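PDB 6U1R: SxtG from Microseira wollei, which probably catalyses transfer of an amidino group through a cysteine-bound intermediate, as an amidinotransferase of the saxitoxin biosynthetic pathway. Local coordinates for residues 280-285 / 316-321; 299-304 / 338-343; 35-40 / 373-378; 26-31 / 139-144; 48-53 / 71-76. One frame throughout, in Å; residues are numbered along the deposited sequence. Where two conformers were deposited one is given.

Contact 1 of 5, residues 280-285 / 316-321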
# COMPACT_ATOMS: atom_id res chain seq x y z
N ASN A 280 24.50 -6.99 -19.38
CA ASN A 280 24.41 -6.22 -20.61
C ASN A 280 25.71 -5.45 -20.82
O ASN A 280 26.06 -4.62 -19.97
CB ASN A 280 23.22 -5.26 -20.49
CG ASN A 280 23.00 -4.42 -21.73
OD1 ASN A 280 23.94 -3.92 -22.35
ND2 ASN A 280 21.72 -4.23 -22.08
N PRO A 281 26.45 -5.67 -21.91
CA PRO A 281 27.77 -5.03 -22.03
C PRO A 281 27.73 -3.53 -22.27
O PRO A 281 28.74 -2.86 -22.05
CB PRO A 281 28.41 -5.76 -23.22
CG PRO A 281 27.28 -6.13 -24.08
CD PRO A 281 26.13 -6.47 -23.10
N GLU A 282 26.61 -2.99 -22.73
CA GLU A 282 26.48 -1.55 -22.94
C GLU A 282 25.97 -0.82 -21.71
O GLU A 282 26.34 0.34 -21.49
CB GLU A 282 25.56 -1.29 -24.13
CG GLU A 282 26.18 -1.65 -25.49
CD GLU A 282 27.31 -0.71 -25.87
OE1 GLU A 282 27.14 0.51 -25.68
OE2 GLU A 282 28.37 -1.18 -26.34
N PHE A 283 25.12 -1.45 -20.90
CA PHE A 283 24.55 -0.79 -19.74
C PHE A 283 25.35 -0.99 -18.45
O PHE A 283 25.11 -0.25 -17.48
CB PHE A 283 23.12 -1.27 -19.48
CG PHE A 283 22.13 -0.99 -20.61
CD1 PHE A 283 22.46 -0.20 -21.70
CD2 PHE A 283 20.86 -1.53 -20.55
CE1 PHE A 283 21.54 0.03 -22.72
CE2 PHE A 283 19.93 -1.32 -21.55
CZ PHE A 283 20.27 -0.53 -22.64
N VAL A 284 26.27 -1.95 -18.40
CA VAL A 284 26.99 -2.29 -17.17
C VAL A 284 28.49 -2.17 -17.41
O VAL A 284 29.01 -2.75 -18.37
CB VAL A 284 26.63 -3.72 -16.70
CG1 VAL A 284 27.55 -4.16 -15.58
CG2 VAL A 284 25.18 -3.77 -16.24
N ASP A 285 29.17 -1.43 -16.54
CA ASP A 285 30.63 -1.51 -16.42
C ASP A 285 30.94 -2.61 -15.41
O ASP A 285 30.72 -2.43 -14.20
CB ASP A 285 31.22 -0.17 -15.97
CG ASP A 285 32.75 -0.20 -15.86
OD1 ASP A 285 33.34 -1.29 -15.88
OD2 ASP A 285 33.36 0.89 -15.76
N SER A 316 13.94 -1.71 -27.32
CA SER A 316 15.39 -1.66 -27.13
C SER A 316 15.97 -2.91 -27.76
O SER A 316 15.35 -3.98 -27.74
CB SER A 316 15.78 -1.60 -25.64
OG SER A 316 17.13 -2.00 -25.43
N GLU A 317 17.15 -2.77 -28.36
CA GLU A 317 17.75 -3.95 -28.97
C GLU A 317 18.18 -4.96 -27.92
O GLU A 317 18.47 -6.10 -28.26
CB GLU A 317 18.91 -3.52 -29.86
CG GLU A 317 20.23 -3.33 -29.18
CD GLU A 317 21.16 -2.45 -29.99
OE1 GLU A 317 21.04 -1.21 -29.88
OE2 GLU A 317 22.00 -2.99 -30.74
N TRP A 318 18.20 -4.58 -26.64
CA TRP A 318 18.65 -5.49 -25.60
C TRP A 318 17.51 -6.32 -25.03
O TRP A 318 17.68 -6.96 -23.99
CB TRP A 318 19.39 -4.71 -24.50
CG TRP A 318 20.67 -4.18 -25.07
CD1 TRP A 318 20.94 -2.88 -25.40
CD2 TRP A 318 21.83 -4.94 -25.45
NE1 TRP A 318 22.20 -2.79 -25.93
CE2 TRP A 318 22.76 -4.04 -25.98
CE3 TRP A 318 22.16 -6.30 -25.39
CZ2 TRP A 318 24.01 -4.44 -26.44
CZ3 TRP A 318 23.42 -6.70 -25.84
CH2 TRP A 318 24.32 -5.77 -26.37
N ALA A 319 16.37 -6.35 -25.71
CA ALA A 319 15.24 -7.16 -25.25
C ALA A 319 15.59 -8.64 -25.11
O ALA A 319 14.88 -9.36 -24.41
CB ALA A 319 14.06 -7.00 -26.21
N GLY A 320 16.66 -9.11 -25.76
CA GLY A 320 17.02 -10.51 -25.72
C GLY A 320 17.41 -11.01 -24.34
O GLY A 320 17.34 -12.23 -24.10
N LEU A 321 17.85 -10.11 -23.45
CA LEU A 321 18.20 -10.49 -22.08
C LEU A 321 16.99 -10.78 -21.19
O LEU A 321 17.16 -11.34 -20.10
CB LEU A 321 19.05 -9.39 -21.42
CG LEU A 321 20.55 -9.39 -21.73
CD1 LEU A 321 20.84 -8.73 -23.06
CD2 LEU A 321 21.30 -8.69 -20.61
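Trp318 is the shared partner of four residues from the turn 280-285. The aromatic contact is T-shaped: the edge of Trp318 is directed at the face of Phe283, with the Phe283 ring and the five-membered ring of Trp318 centred 5.0 Å apart and their planes at 65°. Asn280 holds its CG opposite the backbone N (chi1 -179°), which carries the amide over one face of the indole, ND2 coming within 3.2 Å of Trp318 CG. This nitrogen also donates to the carbonyl of Thr267, which fixes the rotation of the amide. The aliphatic contacts fall on the six-membered ring, where Pro281 CG meets Trp318 CH2 at 3.8 Å; in the conformer given, Glu282 CG packs nearby and its carboxylate leads off to Tyr303. Leu321 adds its CD2 beside the backbone N and CB of Asn280. Between the two segments the contact is made by packing; the turn-forming bonds lie inside each loop. Asn280 OD1 accepts from Glu282 N in its carbonyl plane at 2.9 Å, and from Phe283 N, which sits above that plane. Ser316 OG receives Trp318 N at 3.0 Å. The contact joins an Asx turn at Asn280, extended to an Asx motif by the Phe283 N bond, to an ST turn at Ser316.

Contact 2 of 5, residues 299-304 / 338-343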
# COMPACT_ATOMS: atom_id res chain seq x y z
N LEU A 299 28.43 -13.54 -17.08
CA LEU A 299 28.18 -13.95 -18.45
C LEU A 299 27.81 -12.70 -19.25
O LEU A 299 26.71 -12.17 -19.08
CB LEU A 299 27.06 -14.99 -18.50
CG LEU A 299 27.20 -16.18 -17.55
CD1 LEU A 299 26.01 -17.11 -17.72
CD2 LEU A 299 28.49 -16.93 -17.79
N VAL A 300 28.72 -12.23 -20.11
CA VAL A 300 28.48 -10.99 -20.85
C VAL A 300 27.63 -11.31 -22.08
O VAL A 300 28.02 -12.13 -22.93
CB VAL A 300 29.80 -10.30 -21.23
CG1 VAL A 300 29.52 -8.98 -21.98
CG2 VAL A 300 30.67 -10.03 -20.00
N ALA A 301 26.48 -10.65 -22.19
CA ALA A 301 25.56 -10.94 -23.27
C ALA A 301 26.21 -10.65 -24.62
O ALA A 301 26.94 -9.66 -24.76
CB ALA A 301 24.28 -10.10 -23.14
N PRO A 302 25.95 -11.47 -25.64
CA PRO A 302 26.38 -11.12 -26.99
C PRO A 302 25.56 -9.97 -27.54
O PRO A 302 24.47 -9.67 -27.05
CB PRO A 302 26.13 -12.42 -27.77
CG PRO A 302 24.94 -13.01 -27.10
CD PRO A 302 25.13 -12.69 -25.62
N TYR A 303 26.12 -9.30 -28.55
CA TYR A 303 25.42 -8.25 -29.28
C TYR A 303 24.42 -8.86 -30.26
O TYR A 303 24.77 -9.82 -30.97
CB TYR A 303 26.42 -7.35 -30.00
CG TYR A 303 27.19 -6.45 -29.05
CD1 TYR A 303 28.27 -6.93 -28.32
CD2 TYR A 303 26.81 -5.14 -28.86
CE1 TYR A 303 28.96 -6.11 -27.44
CE2 TYR A 303 27.50 -4.32 -27.98
CZ TYR A 303 28.56 -4.80 -27.28
OH TYR A 303 29.22 -3.97 -26.41
N PRO A 304 23.18 -8.36 -30.32
CA PRO A 304 22.15 -9.03 -31.12
C PRO A 304 22.31 -8.85 -32.62
O PRO A 304 21.84 -9.72 -33.38
CB PRO A 304 20.85 -8.38 -30.63
CG PRO A 304 21.30 -7.02 -30.18
CD PRO A 304 22.62 -7.24 -29.54
N GLU A 338 19.35 -14.90 -32.09
CA GLU A 338 20.22 -16.04 -32.38
C GLU A 338 21.53 -15.97 -31.62
O GLU A 338 21.99 -17.02 -31.15
CB GLU A 338 20.45 -16.15 -33.89
CG GLU A 338 19.19 -16.53 -34.66
CD GLU A 338 19.40 -16.51 -36.17
OE1 GLU A 338 20.54 -16.76 -36.62
OE2 GLU A 338 18.44 -16.22 -36.90
N PRO A 339 22.18 -14.81 -31.46
CA PRO A 339 23.39 -14.78 -30.63
C PRO A 339 23.15 -15.18 -29.19
O PRO A 339 23.93 -15.96 -28.62
CB PRO A 339 23.86 -13.32 -30.77
CG PRO A 339 23.31 -12.89 -32.12
CD PRO A 339 21.97 -13.55 -32.19
N MET A 340 22.06 -14.69 -28.57
CA MET A 340 21.75 -15.12 -27.21
C MET A 340 21.53 -16.62 -27.12
O MET A 340 21.99 -17.26 -26.17
CB MET A 340 20.52 -14.38 -26.68
CG MET A 340 20.23 -14.65 -25.20
SD MET A 340 21.50 -13.99 -24.08
CE MET A 340 21.17 -12.27 -24.21
N ILE A 341 20.80 -17.20 -28.09
CA ILE A 341 20.53 -18.64 -28.07
C ILE A 341 21.85 -19.42 -28.08
O ILE A 341 22.05 -20.36 -27.30
CB ILE A 341 19.63 -19.04 -29.25
CG1 ILE A 341 18.24 -18.43 -29.06
CG2 ILE A 341 19.51 -20.58 -29.38
CD1 ILE A 341 17.41 -18.39 -30.33
N LYS A 342 22.78 -19.02 -28.95
CA LYS A 342 24.06 -19.71 -29.04
C LYS A 342 24.87 -19.55 -27.76
O LYS A 342 25.46 -20.52 -27.26
CB LYS A 342 24.86 -19.20 -30.24
CG LYS A 342 26.26 -19.84 -30.31
CD LYS A 342 27.05 -19.40 -31.51
CE LYS A 342 28.47 -19.97 -31.42
NZ LYS A 342 29.37 -19.32 -32.42
N ALA A 343 24.93 -18.33 -27.21
CA ALA A 343 25.69 -18.11 -25.99
C ALA A 343 25.12 -18.91 -24.83
O ALA A 343 25.87 -19.53 -24.05
CB ALA A 343 25.72 -16.62 -25.65
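Pro302 and Pro339 meet where the chain leaving strand 297-300 runs past the first turn of helix 338-346. The backbones come closest at Pro304 and Pro339, whose CA atoms are 5.9 Å apart, and beyond Val300 the first segment is an extended loop. Within the helix, Ala343 N bonds to Pro339 O, so the carbonyl that Pro302 touches already has its helical partner. Pro302 makes the largest share of the contact, followed by Pro339. Its CG rests 3.5 Å from Pro339 O and 3.8 Å from Pro339 CB, while the methyl of Ala343, one turn further along, is 4.0 Å from the same Pro302 CG. The pyrrolidine of Pro339 in turn lies against the loop carbonyls, with Pro339 CG 3.6 Å from Tyr303 O and 3.7 Å from Pro304 O. Met340 reaches in from beside them. Its CG is anti to the backbone N (chi1 -173°) and the chain then bends at both later torsions, folding the thioether back so that Met340 CE meets Ala301 CB at 3.9 Å and Met340 SD passes 4.2 Å from Pro302 CD. Met340 also touches Leu278 and Val333, residues of two other strands. This is apolar packing of a proline-rich strand-exit loop on the first turn of a helix.

Contact 3 of 5, residues 35-40 / 373-378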
# COMPACT_ATOMS: atom_id res chain seq x y z
N ASP A 35 14.73 -21.19 -9.32
CA ASP A 35 14.25 -22.45 -8.76
C ASP A 35 13.10 -22.99 -9.61
O ASP A 35 12.38 -22.24 -10.30
CB ASP A 35 13.80 -22.28 -7.30
CG ASP A 35 14.96 -22.25 -6.30
OD1 ASP A 35 16.09 -22.71 -6.59
OD2 ASP A 35 14.71 -21.77 -5.16
N ALA A 36 12.92 -24.31 -9.58
CA ALA A 36 11.99 -25.01 -10.46
C ALA A 36 10.59 -24.38 -10.45
O ALA A 36 9.92 -24.36 -9.41
CB ALA A 36 11.92 -26.49 -10.05
N LEU A 37 10.15 -23.90 -11.61
CA LEU A 37 8.95 -23.07 -11.70
C LEU A 37 7.70 -23.94 -11.67
O LEU A 37 7.54 -24.84 -12.51
CB LEU A 37 8.99 -22.24 -12.98
CG LEU A 37 7.87 -21.21 -13.20
CD1 LEU A 37 7.80 -20.23 -12.05
CD2 LEU A 37 8.08 -20.48 -14.53
N GLU A 38 6.82 -23.70 -10.70
CA GLU A 38 5.59 -24.48 -10.53
C GLU A 38 4.34 -23.72 -10.94
O GLU A 38 3.42 -24.30 -11.51
CB GLU A 38 5.44 -24.95 -9.08
CG GLU A 38 6.48 -26.01 -8.67
CD GLU A 38 6.24 -26.64 -7.31
OE1 GLU A 38 5.37 -26.18 -6.54
OE2 GLU A 38 6.93 -27.64 -7.01
N GLU A 39 4.29 -22.42 -10.67
CA GLU A 39 3.10 -21.64 -10.98
C GLU A 39 3.53 -20.22 -11.31
O GLU A 39 4.40 -19.66 -10.63
CB GLU A 39 2.08 -21.65 -9.83
CG GLU A 39 0.82 -20.83 -10.13
CD GLU A 39 -0.37 -21.16 -9.22
OE1 GLU A 39 -0.42 -22.28 -8.67
OE2 GLU A 39 -1.27 -20.30 -9.08
N VAL A 40 2.93 -19.67 -12.37
CA VAL A 40 3.27 -18.34 -12.87
C VAL A 40 2.00 -17.61 -13.28
O VAL A 40 1.07 -18.22 -13.84
CB VAL A 40 4.27 -18.48 -14.05
CG1 VAL A 40 3.60 -19.11 -15.30
CG2 VAL A 40 4.92 -17.15 -14.39
N VAL A 373 5.06 -16.86 -9.06
CA VAL A 373 4.57 -16.91 -7.69
C VAL A 373 5.03 -18.17 -6.95
O VAL A 373 5.13 -18.14 -5.72
CB VAL A 373 3.03 -16.77 -7.66
CG1 VAL A 373 2.63 -15.41 -8.20
CG2 VAL A 373 2.36 -17.83 -8.46
N ARG A 374 5.32 -19.27 -7.63
CA ARG A 374 5.78 -20.47 -6.92
C ARG A 374 6.93 -21.13 -7.68
O ARG A 374 6.74 -21.64 -8.79
CB ARG A 374 4.66 -21.48 -6.69
CG ARG A 374 5.14 -22.61 -5.77
CD ARG A 374 3.99 -23.41 -5.16
NE ARG A 374 3.26 -24.15 -6.18
CZ ARG A 374 2.12 -23.77 -6.74
NH1 ARG A 374 1.54 -22.63 -6.41
NH2 ARG A 374 1.56 -24.53 -7.66
N ARG A 375 8.10 -21.11 -7.05
CA ARG A 375 9.27 -21.88 -7.45
C ARG A 375 9.67 -22.74 -6.26
O ARG A 375 9.86 -22.23 -5.15
CB ARG A 375 10.45 -20.99 -7.83
CG ARG A 375 10.28 -20.15 -9.10
CD ARG A 375 11.52 -19.29 -9.32
NE ARG A 375 11.35 -18.48 -10.51
CZ ARG A 375 11.54 -18.91 -11.75
NH1 ARG A 375 11.94 -20.16 -11.98
NH2 ARG A 375 11.33 -18.09 -12.78
N ARG A 376 9.83 -24.04 -6.49
CA ARG A 376 10.18 -24.96 -5.41
C ARG A 376 11.55 -24.62 -4.82
O ARG A 376 12.56 -24.69 -5.52
CB ARG A 376 10.17 -26.38 -5.97
CG ARG A 376 10.16 -27.48 -4.94
CD ARG A 376 9.70 -28.81 -5.58
NE ARG A 376 10.58 -29.23 -6.68
CZ ARG A 376 10.28 -29.20 -7.98
NH1 ARG A 376 9.10 -28.74 -8.43
NH2 ARG A 376 11.18 -29.62 -8.87
N GLY A 377 11.59 -24.25 -3.55
CA GLY A 377 12.86 -23.93 -2.93
C GLY A 377 12.70 -23.20 -1.61
O GLY A 377 11.60 -22.98 -1.11
N THR A 378 13.86 -22.82 -1.07
CA THR A 378 14.00 -22.20 0.25
C THR A 378 14.90 -20.97 0.13
O THR A 378 15.50 -20.71 -0.91
CB THR A 378 14.61 -23.19 1.25
OG1 THR A 378 15.78 -23.76 0.66
CG2 THR A 378 13.63 -24.32 1.59
O HOH W 1 12.26 -20.36 -4.64
O HOH W 2 15.98 -22.85 -2.99
O HOH W 3 14.08 -26.07 -7.10
O HOH W 4 2.50 -27.29 -7.87
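Strands 37-40 and 373-375 run antiparallel, 173° between their directions, and a classic beta bulge shifts their register: Leu37 and Arg375 form a non-hydrogen-bonded pair, Glu39 and Arg374 a hydrogen-bonded one, and Arg374 O accepts from both Glu38 N and Glu39 N. The bulge brings Glu38 and Glu39 to the same arginine, in a salt-bridge network completed by Arg376. Arg374 bends at chi3 (66°), presenting NE to Glu38 OE1 at 3.0 Å in the guanidinium plane, while NH1 and NH2 both grip Glu39 OE1, the Arg374 NH1 bond measuring 3.0 Å and coming from above the carboxylate plane. Arg374 NH1 also donates to Pro27 O. Arg376 NH1 lies 2.8 Å from Glu38 OE2, on the anti lone pair, and Ala36 CB covers one face of its guanidinium. On the Leu37 side of the sheet, Arg375 stretches out to place NH1 2.7 Å from Asp35 O, with Leu37 CD1 over the centre of its guanidinium face. At the end of the pairing, water 1 joins Asp35 OD2 to Arg375 O. Glu39 OE2 continues to Arg108 and to Tyr170 of helix 164-172. Strand 37-42 lies between 106-109, which is parallel to it, and antiparallel 370-375.

Contact 4 of 5, residues 26-31 / 139-144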
# COMPACT_ATOMS: atom_id res chain seq x y z
N CYS A 26 1.41 -23.27 1.33
CA CYS A 26 1.25 -21.91 0.80
C CYS A 26 1.57 -21.90 -0.69
O CYS A 26 2.65 -22.33 -1.10
CB CYS A 26 2.15 -20.92 1.54
SG CYS A 26 1.91 -19.19 1.03
N PRO A 27 0.63 -21.43 -1.52
CA PRO A 27 0.88 -21.43 -2.97
C PRO A 27 1.87 -20.38 -3.44
O PRO A 27 2.32 -20.46 -4.58
CB PRO A 27 -0.52 -21.17 -3.56
CG PRO A 27 -1.22 -20.38 -2.49
CD PRO A 27 -0.73 -20.97 -1.19
N VAL A 28 2.18 -19.38 -2.63
CA VAL A 28 3.19 -18.37 -2.96
C VAL A 28 4.51 -18.76 -2.29
O VAL A 28 4.58 -18.86 -1.06
CB VAL A 28 2.74 -16.97 -2.51
CG1 VAL A 28 3.81 -15.90 -2.79
CG2 VAL A 28 1.45 -16.62 -3.23
N ASN A 29 5.55 -18.99 -3.10
CA ASN A 29 6.85 -19.41 -2.59
C ASN A 29 7.86 -19.19 -3.72
O ASN A 29 7.97 -20.03 -4.60
CB ASN A 29 6.83 -20.87 -2.15
CG ASN A 29 8.10 -21.28 -1.46
OD1 ASN A 29 8.19 -21.21 -0.24
ND2 ASN A 29 9.11 -21.70 -2.25
N SER A 30 8.58 -18.06 -3.69
CA SER A 30 9.60 -17.80 -4.71
C SER A 30 10.68 -16.91 -4.12
O SER A 30 10.39 -15.80 -3.68
CB SER A 30 9.04 -17.15 -5.98
OG SER A 30 10.10 -17.05 -6.94
N TYR A 31 11.93 -17.39 -4.13
CA TYR A 31 13.05 -16.71 -3.50
C TYR A 31 14.11 -16.22 -4.47
O TYR A 31 15.03 -15.52 -4.04
CB TYR A 31 13.70 -17.66 -2.48
CG TYR A 31 12.85 -17.94 -1.27
CD1 TYR A 31 12.77 -17.02 -0.23
CD2 TYR A 31 12.13 -19.13 -1.15
CE1 TYR A 31 12.01 -17.29 0.91
CE2 TYR A 31 11.36 -19.39 -0.03
CZ TYR A 31 11.31 -18.47 0.99
OH TYR A 31 10.56 -18.71 2.11
N PHE A 139 4.36 -6.00 -8.98
CA PHE A 139 4.46 -6.78 -7.75
C PHE A 139 5.85 -7.40 -7.62
O PHE A 139 6.41 -7.85 -8.62
CB PHE A 139 3.48 -7.96 -7.70
CG PHE A 139 2.06 -7.62 -8.04
CD1 PHE A 139 1.22 -7.10 -7.08
CD2 PHE A 139 1.56 -7.84 -9.31
CE1 PHE A 139 -0.11 -6.81 -7.37
CE2 PHE A 139 0.23 -7.53 -9.62
CZ PHE A 139 -0.59 -7.01 -8.65
N LEU A 140 6.33 -7.49 -6.40
CA LEU A 140 7.48 -8.30 -6.03
C LEU A 140 6.99 -9.53 -5.29
O LEU A 140 6.11 -9.43 -4.43
CB LEU A 140 8.43 -7.56 -5.11
CG LEU A 140 9.31 -6.45 -5.62
CD1 LEU A 140 9.86 -5.71 -4.37
CD2 LEU A 140 10.43 -7.06 -6.45
N VAL A 141 7.58 -10.68 -5.60
CA VAL A 141 7.36 -11.90 -4.82
C VAL A 141 8.62 -12.15 -4.02
O VAL A 141 9.68 -12.41 -4.60
CB VAL A 141 7.02 -13.11 -5.70
CG1 VAL A 141 6.70 -14.31 -4.79
CG2 VAL A 141 5.86 -12.82 -6.59
N ILE A 142 8.51 -12.09 -2.69
CA ILE A 142 9.63 -12.29 -1.78
C ILE A 142 9.24 -13.45 -0.86
O ILE A 142 8.53 -13.25 0.14
CB ILE A 142 9.97 -11.04 -0.96
CG1 ILE A 142 10.21 -9.82 -1.85
CG2 ILE A 142 11.22 -11.31 -0.08
CD1 ILE A 142 11.35 -9.98 -2.86
N GLY A 143 9.68 -14.66 -1.19
CA GLY A 143 9.32 -15.80 -0.36
C GLY A 143 7.83 -16.08 -0.45
O GLY A 143 7.33 -16.37 -1.53
N ASN A 144 7.11 -15.98 0.66
CA ASN A 144 5.67 -16.21 0.67
C ASN A 144 4.86 -14.91 0.63
O ASN A 144 3.65 -14.96 0.84
CB ASN A 144 5.26 -17.05 1.89
CG ASN A 144 5.49 -16.32 3.21
OD1 ASN A 144 5.95 -15.17 3.23
ND2 ASN A 144 5.16 -16.97 4.31
O HOH W 5 9.02 -16.06 3.09
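Ser30 and Gly143 make a single antiparallel bridge, an example of how one hydrogen-bonded pair can join a loop to a strand end. Two backbone bonds form it: Ser30 N donates to Gly143 O at 3.0 Å, and Gly143 N to Ser30 O at 2.8 Å, the latter donor lying above the carbonyl plane. Weaker CA-H...O contacts extend the pairing, Asn144 CA and Asn29 CA being directed at Val28 O and Gly143 O respectively.

The aromatic contact is a CH-pi interaction. Tyr31 has its CG beside the backbone N (chi1 -69°), which brings the ring back over the glycine, so that Gly143 CA lies 3.7 Å from the centroid of the Tyr31 ring and 25° off its normal. Past the ring, water 5 links the Tyr31 hydroxyl, at 3.2 Å from OH, with Asn144 N.

Apolar contacts gather around Val141, whose CG1 is 3.9 Å from both Val28 CG1 and Ser30 CB. At the first residue of the segment, Cys26 SG touches Asn144 CB at 4.1 Å. The hydroxyl of Ser30 is committed to Asp372 and Arg221, and Asn29 ND2 donates to the carbonyls of Arg375 and Gly377.

Gly143 has positive phi and offers its bare CA to the Tyr31 face at close range; a backbone bridge backed by a CH-pi contact and a small apolar patch therefore holds the loop.

Contact 5 of 5, residues 48-53 / 71-76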
# COMPACT_ATOMS: atom_id res chain seq x y z
N ALA A 48 -5.60 -3.16 -23.91
CA ALA A 48 -4.40 -2.38 -23.61
C ALA A 48 -4.47 -0.98 -24.21
O ALA A 48 -4.96 -0.78 -25.33
CB ALA A 48 -3.17 -3.12 -24.14
N MET A 49 -3.98 0.00 -23.44
CA MET A 49 -3.91 1.41 -23.82
C MET A 49 -2.45 1.82 -23.94
O MET A 49 -1.61 1.38 -23.15
CB MET A 49 -4.59 2.30 -22.77
CG MET A 49 -6.02 1.88 -22.42
SD MET A 49 -7.16 2.11 -23.79
CE MET A 49 -7.15 3.88 -23.95
N LEU A 50 -2.14 2.67 -24.91
CA LEU A 50 -0.76 3.08 -25.12
C LEU A 50 -0.19 3.77 -23.87
O LEU A 50 -0.93 4.41 -23.11
CB LEU A 50 -0.66 4.04 -26.31
CG LEU A 50 -0.95 3.50 -27.71
CD1 LEU A 50 -0.85 4.65 -28.73
CD2 LEU A 50 0.01 2.36 -28.06
N PRO A 51 1.12 3.66 -23.65
CA PRO A 51 1.77 4.44 -22.59
C PRO A 51 1.54 5.92 -22.81
O PRO A 51 1.44 6.39 -23.94
CB PRO A 51 3.26 4.09 -22.76
CG PRO A 51 3.31 2.90 -23.59
CD PRO A 51 2.10 2.92 -24.46
N ALA A 52 1.51 6.66 -21.71
CA ALA A 52 1.42 8.11 -21.75
C ALA A 52 2.82 8.72 -21.82
O ALA A 52 3.75 8.27 -21.14
CB ALA A 52 0.70 8.65 -20.51
N LEU A 53 2.94 9.77 -22.63
CA LEU A 53 4.23 10.40 -22.88
C LEU A 53 4.76 11.10 -21.64
O LEU A 53 5.99 11.13 -21.41
CB LEU A 53 4.09 11.39 -24.04
CG LEU A 53 5.33 12.01 -24.65
CD1 LEU A 53 6.22 10.93 -25.29
CD2 LEU A 53 4.90 13.05 -25.70
N LYS A 71 4.62 11.64 -31.52
CA LYS A 71 3.43 11.63 -32.37
C LYS A 71 2.49 10.49 -32.01
O LYS A 71 1.27 10.64 -32.13
CB LYS A 71 3.83 11.51 -33.84
CG LYS A 71 4.58 12.71 -34.40
CD LYS A 71 5.05 12.42 -35.83
CE LYS A 71 5.70 13.64 -36.46
NZ LYS A 71 4.77 14.80 -36.50
N VAL A 72 3.05 9.36 -31.55
CA VAL A 72 2.29 8.14 -31.30
C VAL A 72 1.61 8.19 -29.94
O VAL A 72 0.44 7.84 -29.80
CB VAL A 72 3.24 6.92 -31.40
CG1 VAL A 72 2.64 5.69 -30.72
CG2 VAL A 72 3.59 6.64 -32.84
N LEU A 73 2.37 8.58 -28.92
CA LEU A 73 1.93 8.56 -27.54
C LEU A 73 1.39 9.92 -27.15
O LEU A 73 1.97 10.95 -27.50
CB LEU A 73 3.09 8.22 -26.61
CG LEU A 73 3.89 6.96 -26.94
CD1 LEU A 73 5.05 6.79 -25.96
CD2 LEU A 73 2.98 5.76 -26.91
N PHE A 74 0.29 9.93 -26.41
CA PHE A 74 -0.34 11.17 -26.01
C PHE A 74 -0.02 11.49 -24.55
O PHE A 74 0.49 10.66 -23.78
CB PHE A 74 -1.85 11.10 -26.27
CG PHE A 74 -2.22 11.33 -27.73
CD1 PHE A 74 -1.75 10.49 -28.73
CD2 PHE A 74 -3.04 12.38 -28.08
CE1 PHE A 74 -2.10 10.71 -30.07
CE2 PHE A 74 -3.38 12.61 -29.40
CZ PHE A 74 -2.91 11.77 -30.40
N GLU A 75 -0.36 12.73 -24.17
CA GLU A 75 0.11 13.36 -22.92
C GLU A 75 -0.23 12.53 -21.69
O GLU A 75 0.61 12.28 -20.81
CB GLU A 75 -0.54 14.74 -22.77
CG GLU A 75 -0.09 15.82 -23.75
CD GLU A 75 -0.83 15.84 -25.10
OE1 GLU A 75 -1.67 14.94 -25.38
OE2 GLU A 75 -0.57 16.78 -25.88
N THR A 76 -1.52 12.18 -21.55
CA THR A 76 -1.97 11.50 -20.34
C THR A 76 -2.77 10.25 -20.67
O THR A 76 -3.62 9.83 -19.88
CB THR A 76 -2.81 12.43 -19.44
OG1 THR A 76 -4.00 12.84 -20.13
CG2 THR A 76 -1.99 13.67 -19.02
O HOH W 6 -0.76 7.63 -25.00
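Phe74 O receives Leu53 N at 2.8 Å in a nearly straight bond, 172° at the hydrogen, although the donor stands above the carbonyl plane. The same oxygen is approached by Ala52 CA in a CA-H...O contact of 3.4 Å, so the two segments are drawn together at adjacent residues. Water 6 forms a second link: it accepts from Phe74 N at 2.9 Å and lies 2.7 Å from Pro51 O, within donating geometry, bridging the two segments through Phe74's own N and through Pro51, two residues before Leu53.

Leucines supply the rest. Leu73, the first residue to leave helical angles after helix 63-72, has its CB pointing toward 48-53, and its CD2 sits 3.4 Å from Pro51 O and 3.9 Å from Pro51 CD. Leu50 joins them: its CB packs on Leu73 CD2, while its CD1 reaches Val72 O at 3.6 Å. The side chains of Leu50 and Val72 meet at about a right angle. Leu53 sets its CB 4.2 Å from Leu73 CB on the flank away from Leu50; with CG opposite the backbone N (chi1 -170°), its CD2 comes to lie by Leu73 O. The methyl of Ala52 rests against the carbonyl side of Glu75.

The touching parts run 76° apart. Outside them, Ala52 O accepts from Asn57, and Thr76 O from Asn155. This is a loop-to-helix-end contact, closing a short helical excursion formed by helices 53-57 and 63-72 with an apolar seam and one short, nearly straight backbone bond.

Overall arrangement
From the N terminus, the chain opens contact 4 at 26-31 and contact 3 at 35-40 before either closes. Contact 5 then shuts a short loop around helices 53-57 and 63-72, nested inside both. Contact 4 closes at 139-144, and contact 3 only at 373-378, so these two cross; they also touch, Asn29 pairing through its backbone with Val373 and Arg375. Contacts 1 and 2 lie in series after contact 4 and inside the long loop of contact 3. They cross each other and meet at Tyr303, which joins Glu282 and Trp318. Contact 3 thus unites the chain's two ends, contact 4 ties the N-terminal loop to strand 139-142, contact 1 joins the loops after 276-279 and 297-300, and contact 2 ties the exit of 297-300 to helix 338-346.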